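Local coordinates for orotidine 5'-phosphate decarboxylase (Streptomyces avermitilis, PDB 3V75), which probably catalyses the decarboxylation of orotidine 5'-phosphate to UMP, the last step of de novo UMP biosynthesis, at residues Ala49-Asp54 with Glu65-Thr70; Phe82-Ala87 with Ala98-Thr103; Val43-His48 with Thr70-Leu75; Lys102-Ala107 with Val114-Lys119. All coordinates share one frame; numbering follows the deposited sequence.

Contact 1 (Ala49-Asp54 with Glu65-Thr70)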
loop_
_atom_site.group_PDB
_atom_site.type_symbol
_atom_site.label_atom_id
_atom_site.label_comp_id
_atom_site.label_asym_id
_atom_site.label_seq_id
_atom_site.Cartn_x
_atom_site.Cartn_y
_atom_site.Cartn_z
ATOM N N ALA A 49 -14.042 12.919 3.106
ATOM C CA ALA A 49 -14.897 14.049 2.761
ATOM C C ALA A 49 -16.237 14.058 3.522
ATOM O O ALA A 49 -16.702 15.136 3.877
ATOM C CB ALA A 49 -15.146 14.124 1.227
ATOM N N SER A 50 -16.835 12.876 3.764
ATOM C CA SER A 50 -18.099 12.759 4.506
ATOM C C SER A 50 -17.925 13.402 5.891
ATOM O O SER A 50 -18.652 14.328 6.265
ATOM C CB SER A 50 -18.463 11.272 4.645
ATOM O OG SER A 50 -19.773 11.068 5.112
ATOM N N LEU A 51 -16.948 12.899 6.659
ATOM C CA LEU A 51 -16.738 13.422 8.030
ATOM C C LEU A 51 -16.374 14.897 8.013
ATOM O O LEU A 51 -16.815 15.659 8.885
ATOM C CB LEU A 51 -15.707 12.603 8.838
ATOM C CG LEU A 51 -16.238 11.457 9.729
ATOM C CD1 LEU A 51 -15.117 10.528 10.211
ATOM C CD2 LEU A 51 -17.079 12.026 10.926
ATOM N N LEU A 52 -15.557 15.330 7.041
ATOM C CA LEU A 52 -15.209 16.751 6.995
ATOM C C LEU A 52 -16.480 17.610 6.779
ATOM O O LEU A 52 -16.669 18.618 7.467
ATOM C CB LEU A 52 -14.198 17.061 5.872
ATOM C CG LEU A 52 -12.776 16.495 6.010
ATOM C CD1 LEU A 52 -11.915 16.838 4.777
ATOM C CD2 LEU A 52 -12.119 17.035 7.264
ATOM N N ALA A 53 -17.338 17.187 5.847
ATOM C CA ALA A 53 -18.579 17.922 5.574
ATOM C C ALA A 53 -19.433 17.877 6.848
ATOM O O ALA A 53 -19.983 18.911 7.248
ATOM C CB ALA A 53 -19.324 17.327 4.398
ATOM N N ASP A 54 -19.554 16.705 7.467
ATOM C CA ASP A 54 -20.283 16.607 8.746
ATOM C C ASP A 54 -19.756 17.611 9.804
ATOM O O ASP A 54 -20.558 18.196 10.575
ATOM C CB ASP A 54 -20.217 15.192 9.336
ATOM C CG ASP A 54 -21.017 14.138 8.529
ATOM O OD1 ASP A 54 -21.844 14.515 7.666
ATOM O OD2 ASP A 54 -20.805 12.913 8.776
ATOM N N GLU A 65 -6.564 19.612 7.744
ATOM C CA GLU A 65 -5.695 20.066 8.804
ATOM C C GLU A 65 -6.477 20.453 10.078
ATOM O O GLU A 65 -6.067 20.114 11.194
ATOM C CB GLU A 65 -4.877 21.235 8.297
ATOM C CG GLU A 65 -3.952 21.837 9.296
ATOM C CD GLU A 65 -3.178 23.016 8.676
ATOM O OE1 GLU A 65 -3.808 23.889 7.990
ATOM O OE2 GLU A 65 -1.942 23.110 8.897
ATOM N N ARG A 66 -7.595 21.170 9.916
ATOM C CA ARG A 66 -8.383 21.571 11.091
ATOM C C ARG A 66 -8.969 20.344 11.811
ATOM O O ARG A 66 -8.971 20.265 13.054
ATOM C CB ARG A 66 -9.503 22.506 10.648
ATOM C CG ARG A 66 -10.372 22.990 11.802
ATOM C CD ARG A 66 -9.540 23.833 12.770
ATOM N NE ARG A 66 -9.110 23.083 13.967
ATOM C CZ ARG A 66 -8.424 23.628 14.984
ATOM N NH1 ARG A 66 -8.097 24.921 14.935
ATOM N NH2 ARG A 66 -8.112 22.921 16.084
ATOM N N PHE A 67 -9.462 19.395 11.024
ATOM C CA PHE A 67 -10.016 18.145 11.562
ATOM C C PHE A 67 -8.937 17.423 12.384
ATOM O O PHE A 67 -9.153 17.025 13.541
ATOM C CB PHE A 67 -10.450 17.266 10.393
ATOM C CG PHE A 67 -11.001 15.926 10.781
ATOM C CD1 PHE A 67 -10.159 14.842 11.013
ATOM C CD2 PHE A 67 -12.379 15.722 10.872
ATOM C CE1 PHE A 67 -10.666 13.598 11.348
ATOM C CE2 PHE A 67 -12.907 14.451 11.196
ATOM C CZ PHE A 67 -12.042 13.393 11.445
ATOM N N SER A 68 -7.787 17.203 11.756
ATOM C CA SER A 68 -6.718 16.432 12.379
ATOM C C SER A 68 -6.208 17.104 13.661
ATOM O O SER A 68 -6.001 16.447 14.704
ATOM C CB SER A 68 -5.595 16.248 11.345
ATOM O OG SER A 68 -6.092 15.484 10.258
ATOM N N ARG A 69 -6.042 18.413 13.600
ATOM C CA ARG A 69 -5.586 19.150 14.752
ATOM C C ARG A 69 -6.576 19.027 15.912
ATOM O O ARG A 69 -6.172 18.846 17.066
ATOM C CB ARG A 69 -5.387 20.620 14.360
ATOM C CG ARG A 69 -4.993 21.469 15.516
ATOM C CD ARG A 69 -4.670 22.888 15.046
ATOM N NE ARG A 69 -4.537 23.714 16.237
ATOM C CZ ARG A 69 -4.109 24.966 16.219
ATOM N NH1 ARG A 69 -3.771 25.512 15.046
ATOM N NH2 ARG A 69 -4.024 25.646 17.372
ATOM N N THR A 70 -7.865 19.139 15.617
ATOM C CA THR A 70 -8.874 19.079 16.666
ATOM C C THR A 70 -8.915 17.691 17.290
ATOM O O THR A 70 -9.060 17.563 18.520
ATOM C CB THR A 70 -10.259 19.435 16.090
ATOM O OG1 THR A 70 -10.252 20.824 15.779
ATOM C CG2 THR A 70 -11.381 19.106 17.087
#

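Contact 2 (Phe82-Ala87 with Ala98-Thr103)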
loop_
_atom_site.group_PDB
_atom_site.type_symbol
_atom_site.label_atom_id
_atom_site.label_comp_id
_atom_site.label_asym_id
_atom_site.label_seq_id
_atom_site.Cartn_x
_atom_site.Cartn_y
_atom_site.Cartn_z
ATOM N N PHE A 82 -4.088 6.073 18.488
ATOM C CA PHE A 82 -4.774 6.607 17.300
ATOM C C PHE A 82 -4.406 5.815 16.078
ATOM O O PHE A 82 -3.285 5.276 16.001
ATOM C CB PHE A 82 -4.301 8.015 16.975
ATOM C CG PHE A 82 -4.840 9.080 17.879
ATOM C CD1 PHE A 82 -6.217 9.374 17.901
ATOM C CD2 PHE A 82 -3.980 9.865 18.633
ATOM C CE1 PHE A 82 -6.708 10.417 18.696
ATOM C CE2 PHE A 82 -4.458 10.923 19.413
ATOM C CZ PHE A 82 -5.832 11.185 19.466
ATOM N N LYS A 83 -5.292 5.786 15.087
ATOM C CA LYS A 83 -4.986 5.134 13.815
ATOM C C LYS A 83 -5.326 6.068 12.669
ATOM O O LYS A 83 -6.447 6.065 12.164
ATOM C CB LYS A 83 -5.733 3.806 13.691
ATOM C CG LYS A 83 -5.388 3.033 12.399
ATOM C CD LYS A 83 -5.975 1.634 12.379
ATOM C CE LYS A 83 -7.475 1.609 12.080
ATOM N NZ LYS A 83 -7.832 2.073 10.708
ATOM N N PRO A 84 -4.370 6.904 12.249
ATOM C CA PRO A 84 -4.634 7.682 11.034
ATOM C C PRO A 84 -4.708 6.764 9.834
ATOM O O PRO A 84 -3.915 5.824 9.733
ATOM C CB PRO A 84 -3.408 8.598 10.903
ATOM C CG PRO A 84 -2.352 7.918 11.737
ATOM C CD PRO A 84 -3.043 7.167 12.827
ATOM N N GLN A 85 -5.631 7.047 8.917
ATOM C CA GLN A 85 -5.722 6.315 7.653
ATOM C C GLN A 85 -5.039 7.156 6.584
ATOM O O GLN A 85 -5.537 8.190 6.174
ATOM C CB GLN A 85 -7.193 6.020 7.289
ATOM C CG GLN A 85 -7.428 5.490 5.883
ATOM C CD GLN A 85 -6.466 4.377 5.526
ATOM O OE1 GLN A 85 -5.575 4.569 4.663
ATOM N NE2 GLN A 85 -6.612 3.226 6.172
ATOM N N SER A 86 -3.876 6.668 6.142
ATOM C CA SER A 86 -3.015 7.402 5.224
ATOM C C SER A 86 -3.753 7.866 3.966
ATOM O O SER A 86 -3.484 8.966 3.477
ATOM C CB SER A 86 -1.836 6.504 4.822
ATOM O OG SER A 86 -0.885 7.253 4.099
ATOM N N ALA A 87 -4.646 7.045 3.420
ATOM C CA ALA A 87 -5.267 7.397 2.141
ATOM C C ALA A 87 -5.972 8.747 2.164
ATOM O O ALA A 87 -5.999 9.468 1.177
ATOM C CB ALA A 87 -6.255 6.307 1.684
ATOM N N ALA A 98 2.106 16.273 4.645
ATOM C CA ALA A 98 2.680 17.192 5.623
ATOM C C ALA A 98 1.750 17.335 6.846
ATOM O O ALA A 98 2.214 17.336 8.001
ATOM C CB ALA A 98 2.957 18.569 4.969
ATOM N N VAL A 99 0.439 17.423 6.607
ATOM C CA VAL A 99 -0.516 17.433 7.750
ATOM C C VAL A 99 -0.406 16.124 8.532
ATOM O O VAL A 99 -0.436 16.124 9.757
ATOM C CB VAL A 99 -1.961 17.634 7.256
ATOM C CG1 VAL A 99 -2.940 17.453 8.426
ATOM C CG2 VAL A 99 -2.107 19.034 6.636
ATOM N N LEU A 100 -0.274 15.003 7.811
ATOM C CA LEU A 100 -0.132 13.709 8.467
ATOM C C LEU A 100 1.110 13.656 9.359
ATOM O O LEU A 100 1.050 13.164 10.492
ATOM C CB LEU A 100 -0.092 12.573 7.440
ATOM C CG LEU A 100 0.035 11.146 7.965
ATOM C CD1 LEU A 100 -1.100 10.785 8.923
ATOM C CD2 LEU A 100 0.041 10.221 6.744
ATOM N N GLU A 101 2.225 14.193 8.858
ATOM C CA GLU A 101 3.451 14.241 9.658
ATOM C C GLU A 101 3.219 14.956 10.975
ATOM O O GLU A 101 3.623 14.472 12.047
ATOM C CB GLU A 101 4.565 14.958 8.873
ATOM C CG GLU A 101 5.098 14.109 7.722
ATOM C CD GLU A 101 5.981 14.888 6.762
ATOM O OE1 GLU A 101 5.832 16.126 6.618
ATOM O OE2 GLU A 101 6.845 14.221 6.124
ATOM N N LYS A 102 2.595 16.129 10.895
ATOM C CA LYS A 102 2.396 16.951 12.105
ATOM C C LYS A 102 1.447 16.270 13.076
ATOM O O LYS A 102 1.637 16.307 14.294
ATOM C CB LYS A 102 1.809 18.309 11.749
ATOM C CG LYS A 102 2.686 19.196 10.965
ATOM C CD LYS A 102 2.045 20.606 10.871
ATOM C CE LYS A 102 0.490 20.548 10.979
ATOM N NZ LYS A 102 -0.183 20.647 9.573
ATOM N N THR A 103 0.408 15.658 12.523
ATOM C CA THR A 103 -0.617 14.993 13.313
ATOM C C THR A 103 -0.008 13.851 14.122
ATOM O O THR A 103 -0.267 13.713 15.319
ATOM C CB THR A 103 -1.738 14.473 12.367
ATOM O OG1 THR A 103 -2.313 15.594 11.677
ATOM C CG2 THR A 103 -2.849 13.748 13.139
#

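Contact 3 (Val43-His48 with Thr70-Leu75)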
loop_
_atom_site.group_PDB
_atom_site.type_symbol
_atom_site.label_atom_id
_atom_site.label_comp_id
_atom_site.label_asym_id
_atom_site.label_seq_id
_atom_site.Cartn_x
_atom_site.Cartn_y
_atom_site.Cartn_z
ATOM N N VAL A 43 -8.625 5.147 18.384
ATOM C CA VAL A 43 -9.544 6.029 17.663
ATOM C C VAL A 43 -8.968 6.314 16.296
ATOM O O VAL A 43 -7.804 6.745 16.180
ATOM C CB VAL A 43 -9.801 7.348 18.442
ATOM C CG1 VAL A 43 -10.658 8.310 17.603
ATOM C CG2 VAL A 43 -10.480 7.056 19.778
ATOM N N GLY A 44 -9.742 6.081 15.246
ATOM C CA GLY A 44 -9.267 6.381 13.902
ATOM C C GLY A 44 -9.108 7.878 13.721
ATOM O O GLY A 44 -9.831 8.693 14.328
ATOM N N ILE A 45 -8.153 8.287 12.886
ATOM C CA ILE A 45 -8.135 9.679 12.440
ATOM C C ILE A 45 -8.437 9.576 10.948
ATOM O O ILE A 45 -7.547 9.243 10.120
ATOM C CB ILE A 45 -6.798 10.374 12.700
ATOM C CG1 ILE A 45 -6.396 10.231 14.168
ATOM C CG2 ILE A 45 -6.868 11.857 12.294
ATOM C CD1 ILE A 45 -5.078 10.970 14.555
ATOM N N ASP A 46 -9.710 9.818 10.603
ATOM C CA ASP A 46 -10.265 9.454 9.306
ATOM C C ASP A 46 -10.911 10.655 8.623
ATOM O O ASP A 46 -12.148 10.759 8.583
ATOM C CB ASP A 46 -11.342 8.368 9.496
ATOM C CG ASP A 46 -10.773 7.091 10.022
ATOM O OD1 ASP A 46 -9.713 6.658 9.545
ATOM O OD2 ASP A 46 -11.359 6.503 10.956
ATOM N N PRO A 47 -10.101 11.601 8.126
ATOM C CA PRO A 47 -10.661 12.843 7.575
ATOM C C PRO A 47 -11.144 12.631 6.138
ATOM O O PRO A 47 -10.650 13.290 5.199
ATOM C CB PRO A 47 -9.476 13.827 7.614
ATOM C CG PRO A 47 -8.258 12.889 7.491
ATOM C CD PRO A 47 -8.642 11.660 8.303
ATOM N N HIS A 48 -12.085 11.716 5.940
ATOM C CA HIS A 48 -12.701 11.598 4.615
ATOM C C HIS A 48 -13.693 12.717 4.371
ATOM O O HIS A 48 -14.130 13.410 5.309
ATOM C CB HIS A 48 -13.339 10.221 4.372
ATOM C CG HIS A 48 -14.187 9.714 5.491
ATOM N ND1 HIS A 48 -15.421 10.256 5.808
ATOM C CD2 HIS A 48 -14.003 8.669 6.340
ATOM C CE1 HIS A 48 -15.953 9.570 6.806
ATOM N NE2 HIS A 48 -15.109 8.608 7.157
ATOM N N THR A 70 -7.865 19.139 15.617
ATOM C CA THR A 70 -8.874 19.079 16.666
ATOM C C THR A 70 -8.915 17.691 17.290
ATOM O O THR A 70 -9.060 17.563 18.520
ATOM C CB THR A 70 -10.259 19.435 16.090
ATOM O OG1 THR A 70 -10.252 20.824 15.779
ATOM C CG2 THR A 70 -11.381 19.106 17.087
ATOM N N VAL A 71 -8.795 16.648 16.462
ATOM C CA VAL A 71 -8.824 15.289 16.997
ATOM C C VAL A 71 -7.707 15.091 17.994
ATOM O O VAL A 71 -7.945 14.591 19.095
ATOM C CB VAL A 71 -8.785 14.193 15.905
ATOM C CG1 VAL A 71 -8.638 12.796 16.552
ATOM C CG2 VAL A 71 -10.064 14.274 15.039
ATOM N N VAL A 72 -6.484 15.510 17.647
ATOM C CA VAL A 72 -5.384 15.307 18.586
ATOM C C VAL A 72 -5.463 16.221 19.799
ATOM O O VAL A 72 -5.137 15.804 20.918
ATOM C CB VAL A 72 -4.027 15.439 17.873
ATOM C CG1 VAL A 72 -2.901 15.271 18.877
ATOM C CG2 VAL A 72 -3.942 14.386 16.746
ATOM N N GLU A 73 -5.908 17.459 19.609
ATOM C CA GLU A 73 -6.067 18.344 20.770
ATOM C C GLU A 73 -7.094 17.794 21.751
ATOM O O GLU A 73 -6.878 17.820 22.964
ATOM C CB GLU A 73 -6.476 19.760 20.351
ATOM C CG GLU A 73 -5.310 20.462 19.677
ATOM C CD GLU A 73 -5.650 21.819 19.111
ATOM O OE1 GLU A 73 -6.865 22.156 18.946
ATOM O OE2 GLU A 73 -4.684 22.585 18.785
ATOM N N ALA A 74 -8.215 17.307 21.217
ATOM C CA ALA A 74 -9.293 16.809 22.071
ATOM C C ALA A 74 -8.920 15.521 22.757
ATOM O O ALA A 74 -9.235 15.320 23.934
ATOM C CB ALA A 74 -10.566 16.572 21.237
ATOM N N LEU A 75 -8.276 14.626 22.022
ATOM C CA LEU A 75 -8.116 13.245 22.468
ATOM C C LEU A 75 -6.689 12.766 22.754
ATOM O O LEU A 75 -6.525 11.707 23.349
ATOM C CB LEU A 75 -8.739 12.299 21.417
ATOM C CG LEU A 75 -10.261 12.474 21.230
ATOM C CD1 LEU A 75 -10.712 11.516 20.122
ATOM C CD2 LEU A 75 -11.017 12.232 22.527
#

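Contact 4 (Lys102-Ala107 with Val114-Lys119)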
loop_
_atom_site.group_PDB
_atom_site.type_symbol
_atom_site.label_atom_id
_atom_site.label_comp_id
_atom_site.label_asym_id
_atom_site.label_seq_id
_atom_site.Cartn_x
_atom_site.Cartn_y
_atom_site.Cartn_z
ATOM N N LYS A 102 2.595 16.129 10.895
ATOM C CA LYS A 102 2.396 16.951 12.105
ATOM C C LYS A 102 1.447 16.270 13.076
ATOM O O LYS A 102 1.637 16.307 14.294
ATOM C CB LYS A 102 1.809 18.309 11.749
ATOM C CG LYS A 102 2.686 19.196 10.965
ATOM C CD LYS A 102 2.045 20.606 10.871
ATOM C CE LYS A 102 0.490 20.548 10.979
ATOM N NZ LYS A 102 -0.183 20.647 9.573
ATOM N N THR A 103 0.408 15.658 12.523
ATOM C CA THR A 103 -0.617 14.993 13.313
ATOM C C THR A 103 -0.008 13.851 14.122
ATOM O O THR A 103 -0.267 13.713 15.319
ATOM C CB THR A 103 -1.738 14.473 12.367
ATOM O OG1 THR A 103 -2.313 15.594 11.677
ATOM C CG2 THR A 103 -2.849 13.748 13.139
ATOM N N VAL A 104 0.796 13.017 13.453
ATOM C CA VAL A 104 1.418 11.883 14.110
ATOM C C VAL A 104 2.394 12.402 15.182
ATOM O O VAL A 104 2.413 11.894 16.313
ATOM C CB VAL A 104 2.167 11.001 13.081
ATOM C CG1 VAL A 104 3.049 10.009 13.795
ATOM C CG2 VAL A 104 1.173 10.294 12.154
ATOM N N ALA A 105 3.182 13.433 14.852
ATOM C CA ALA A 105 4.120 13.975 15.830
ATOM C C ALA A 105 3.376 14.499 17.061
ATOM O O ALA A 105 3.781 14.225 18.209
ATOM C CB ALA A 105 5.002 15.086 15.215
ATOM N N GLU A 106 2.309 15.258 16.837
ATOM C CA GLU A 106 1.583 15.852 17.967
ATOM C C GLU A 106 0.931 14.744 18.799
ATOM O O GLU A 106 0.935 14.794 20.031
ATOM C CB GLU A 106 0.508 16.817 17.446
ATOM C CG GLU A 106 1.054 18.086 16.837
ATOM C CD GLU A 106 0.061 18.760 15.860
ATOM O OE1 GLU A 106 -1.111 18.284 15.701
ATOM O OE2 GLU A 106 0.476 19.758 15.219
ATOM N N ALA A 107 0.367 13.747 18.131
ATOM C CA ALA A 107 -0.267 12.634 18.846
ATOM C C ALA A 107 0.739 11.928 19.747
ATOM O O ALA A 107 0.468 11.667 20.928
ATOM C CB ALA A 107 -0.896 11.633 17.875
ATOM N N VAL A 114 0.603 5.616 18.014
ATOM C CA VAL A 114 0.071 5.804 16.668
ATOM C C VAL A 114 0.310 4.570 15.809
ATOM O O VAL A 114 1.458 4.145 15.617
ATOM C CB VAL A 114 0.697 7.037 15.991
ATOM C CG1 VAL A 114 0.263 7.141 14.509
ATOM C CG2 VAL A 114 0.287 8.313 16.764
ATOM N N VAL A 115 -0.780 4.017 15.298
ATOM C CA VAL A 115 -0.736 2.947 14.333
ATOM C C VAL A 115 -0.990 3.574 12.984
ATOM O O VAL A 115 -2.099 4.063 12.708
ATOM C CB VAL A 115 -1.828 1.889 14.626
ATOM C CG1 VAL A 115 -1.876 0.848 13.497
ATOM C CG2 VAL A 115 -1.561 1.263 15.974
HETATM N N MSE A 116 0.026 3.566 12.121
HETATM C CA MSE A 116 -0.131 4.139 10.795
HETATM C C MSE A 116 -0.886 3.130 9.923
HETATM O O MSE A 116 -0.351 2.047 9.591
HETATM C CB MSE A 116 1.225 4.460 10.194
HETATM C CG MSE A 116 1.127 4.880 8.736
HETATM SE SE MSE A 116 0.260 6.628 8.500
HETATM C CE MSE A 116 1.554 7.679 9.459
ATOM N N ASP A 117 -2.122 3.443 9.528
ATOM C CA ASP A 117 -2.845 2.524 8.657
ATOM C C ASP A 117 -2.607 2.913 7.205
ATOM O O ASP A 117 -3.290 3.780 6.619
ATOM C CB ASP A 117 -4.343 2.480 9.001
ATOM C CG ASP A 117 -5.025 1.297 8.420
ATOM O OD1 ASP A 117 -4.434 0.611 7.529
ATOM O OD2 ASP A 117 -6.175 0.985 8.825
ATOM N N ALA A 118 -1.582 2.277 6.638
ATOM C CA ALA A 118 -1.135 2.570 5.277
ATOM C C ALA A 118 -1.131 1.308 4.395
ATOM O O ALA A 118 -0.962 1.392 3.160
ATOM C CB ALA A 118 0.249 3.199 5.325
ATOM N N LYS A 119 -1.330 0.145 5.018
ATOM C CA LYS A 119 -1.447 -1.137 4.284
ATOM C C LYS A 119 -0.400 -1.267 3.178
ATOM O O LYS A 119 -0.722 -1.506 2.008
ATOM C CB LYS A 119 -2.871 -1.361 3.759
ATOM C CG LYS A 119 -3.898 -1.494 4.908
ATOM C CD LYS A 119 -5.262 -1.861 4.333
ATOM C CE LYS A 119 -6.356 -1.944 5.447
ATOM N NZ LYS A 119 -6.614 -0.586 6.063
#

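Contact 1 (Ala49-Asp54 with Glu65-Thr70)
Leu52 and Phe67 meet where the short helix 49-54 lies against the first half of helix 61-75. CD2 of Leu52 does most of the touching. It sits 3.6 Å from CB of Phe67 and 3.8 Å from CD2 of the same ring, so it lies beside the junction of the ring and its CB. It comes in obliquely. Leu51 adds a looser touch from its stem, with CB 4.1 Å from Phe67 CE2. Phe67 thus touches two consecutive residues of helix 49-54. Its ring carbon CG is anti to the backbone N (chi1 178°), which carries the ring out from helix 61-75 toward helix 49-54. The Leu52 stem starts off to one side, and its methyl end reaches nearer to Phe67 than its stem does.

Further residues pack on these three. Trp55 meets the Phe67 ring with the planes about 35° apart, and Pro47 packs on it too. Leu51 also touches Arg271 and Leu274 of helix 271-274. On helix 61-75 itself, Arg66 NH2 donates to Thr70 OG1 at 3.0 Å, with the oxygen tilted 23° out of the guanidinium plane. This bond joins successive turns of the same helix.

No hydrogen bond crosses between the two helices. All three touching residues are buried and the contact is wholly apolar, so the short helix is held here by shape and by exclusion of water.

Contact 2 (Phe82-Ala87 with Ala98-Thr103)
Val99 O is gripped by two donors of Thr103, one turn on in helix 93-109. The hydroxyl OG1 of Thr103 gives the shorter bond, 2.7 Å to Val99 O, and comes from above the carbonyl plane, 43° out of it. The backbone N of Thr103 makes the usual helical bond to the same oxygen. This fixes the rotation of the threonine side chain.

The touch between the segments is made by Leu100. Its two methyls part to meet different residues. CD1 lies 3.7 Å from Pro84 CB, an apolar contact. CD2 lies 4.1 Å from Ser86 OG, which has its polar partner in Glu90. CG of Leu100 is anti to the backbone N (chi1 -179°), which extends the side chain from the helix toward Pro84.

Gln85 is the N-cap of helix 86-90. Its OE1 accepts from Ala87 N at 2.9 Å, nearly straight at 173°, on a lone pair in the carbonyl plane. Ser86 is about 8 Å, side chain to side chain, from the predicted proton donor Lys119.

Glu101 OE1 on helix 93-109 forms a hydrogen bond with Ser94 OG of the second subunit. Strand 81-84 runs between strands 42-45 and 113-120 of the barrel, and helix 93-109 covers its outer side.

Contact 3 (Val43-His48 with Thr70-Leu75)
Ile45 and Val71 meet between the strand wall and the outer helix layer of a TIM barrel, where helix 61-75 packs on the outside of the first strand, 42-45. The helix runs nearly antiparallel to the strand, at 154°, and the axes of the short segments approach to 10.2 Å. This is the packing expected when a barrel strand leads into a helix that returns along its outer face.

The contacts between strand and helix are all apolar. CG1 of Ile45 lies 4.2 Å from CG1 of Val71, and the two side chains slide past each other in opposite directions. The Ile45 chain is extended beyond its first bend (chi2 -177°), which takes CD1 on to Val72 CG2, also at 4.2 Å. Ile45 thus spans two neighbouring residues of the helix. Val43 and Ile45 both direct their stems at the helix, while Gly44 lies between them. Phe82 of the next strand touches Ile45, Val71 and Leu75 and fills in the same layer.

Polar bonds lie within the elements and to other neighbours. The strand pairs through its backbone with Val81, Lys83 and Gln85 on one edge and with Val269 on the other. Beyond the strand, Pro47 is the centre of an inverse gamma turn, and its O accepts from Arg91 NH2. His48 follows as the N-cap residue of helix 49-54.

At the far end of the helix, Leu75 crosses Val43 at about a right angle, with CD1 of Leu75 4.1 Å from CG1 of Val43.

Contact 4 (Lys102-Ala107 with Val114-Lys119)
Strand 113-120 carries the predicted proton donor Lys119 at one end, and near the other it receives helix 93-109 on its outer face. Val104 is the central residue of the helix side. Its CG2 lies 4.0 Å from Val114 CG1 and 3.8 Å from Met116 CE. Met116 is a selenomethionine. Its chain bends at chi2 and chi3, which brings the end methyl back toward the helix and across Val104 at about a right angle. The second methyl of Val114, CG2, rests 3.7 Å from Ala107 CB. The two methyls of Val114 thus meet Val104 and Ala107, three residues apart on the helix.

Helix and strand run nearly antiparallel, at 159°. They are successive elements of the TIM barrel: the helix descends outside and the strand climbs back in the wall.

The C-terminal end of the strand is polar. Lys119 NZ makes a salt bridge with Asp117 OD1 at 2.9 Å, met on the syn side, 25° out of the carboxylate plane. Asp117 OD1 also accepts from Thr147 OG1, and OD2 pairs with Lys83 NZ. Lys119 NZ has a further salt-bridge partner in Asp122 OD2 of the second subunit, consistent with an active site shared between subunits.

Overall arrangement
The four contacts lie on consecutive elements of one TIM barrel. Contact 3 spans strand 42-45 and helix 61-75, and contact 1 falls within that span in sequence. Contacts 2 and 4 follow and share helix 93-109, Lys102 and Thr103. Strands 42-45, 81-84 and 113-120 are neighbours in the sheet, so contacts 2, 3 and 4 all reach the same wall. Their centres are about 5 Å apart for contacts 2 and 4, and about 9 Å for 2 and 3. Contact 1 is more peripheral, its centre about 20 Å from that of the chain. A salt bridge from Glu65 to Lys102 ties helix 61-75 to helix 93-109. Contacts 2 and 4 also reach the second subunit, and contact 4 holds the predicted proton donor.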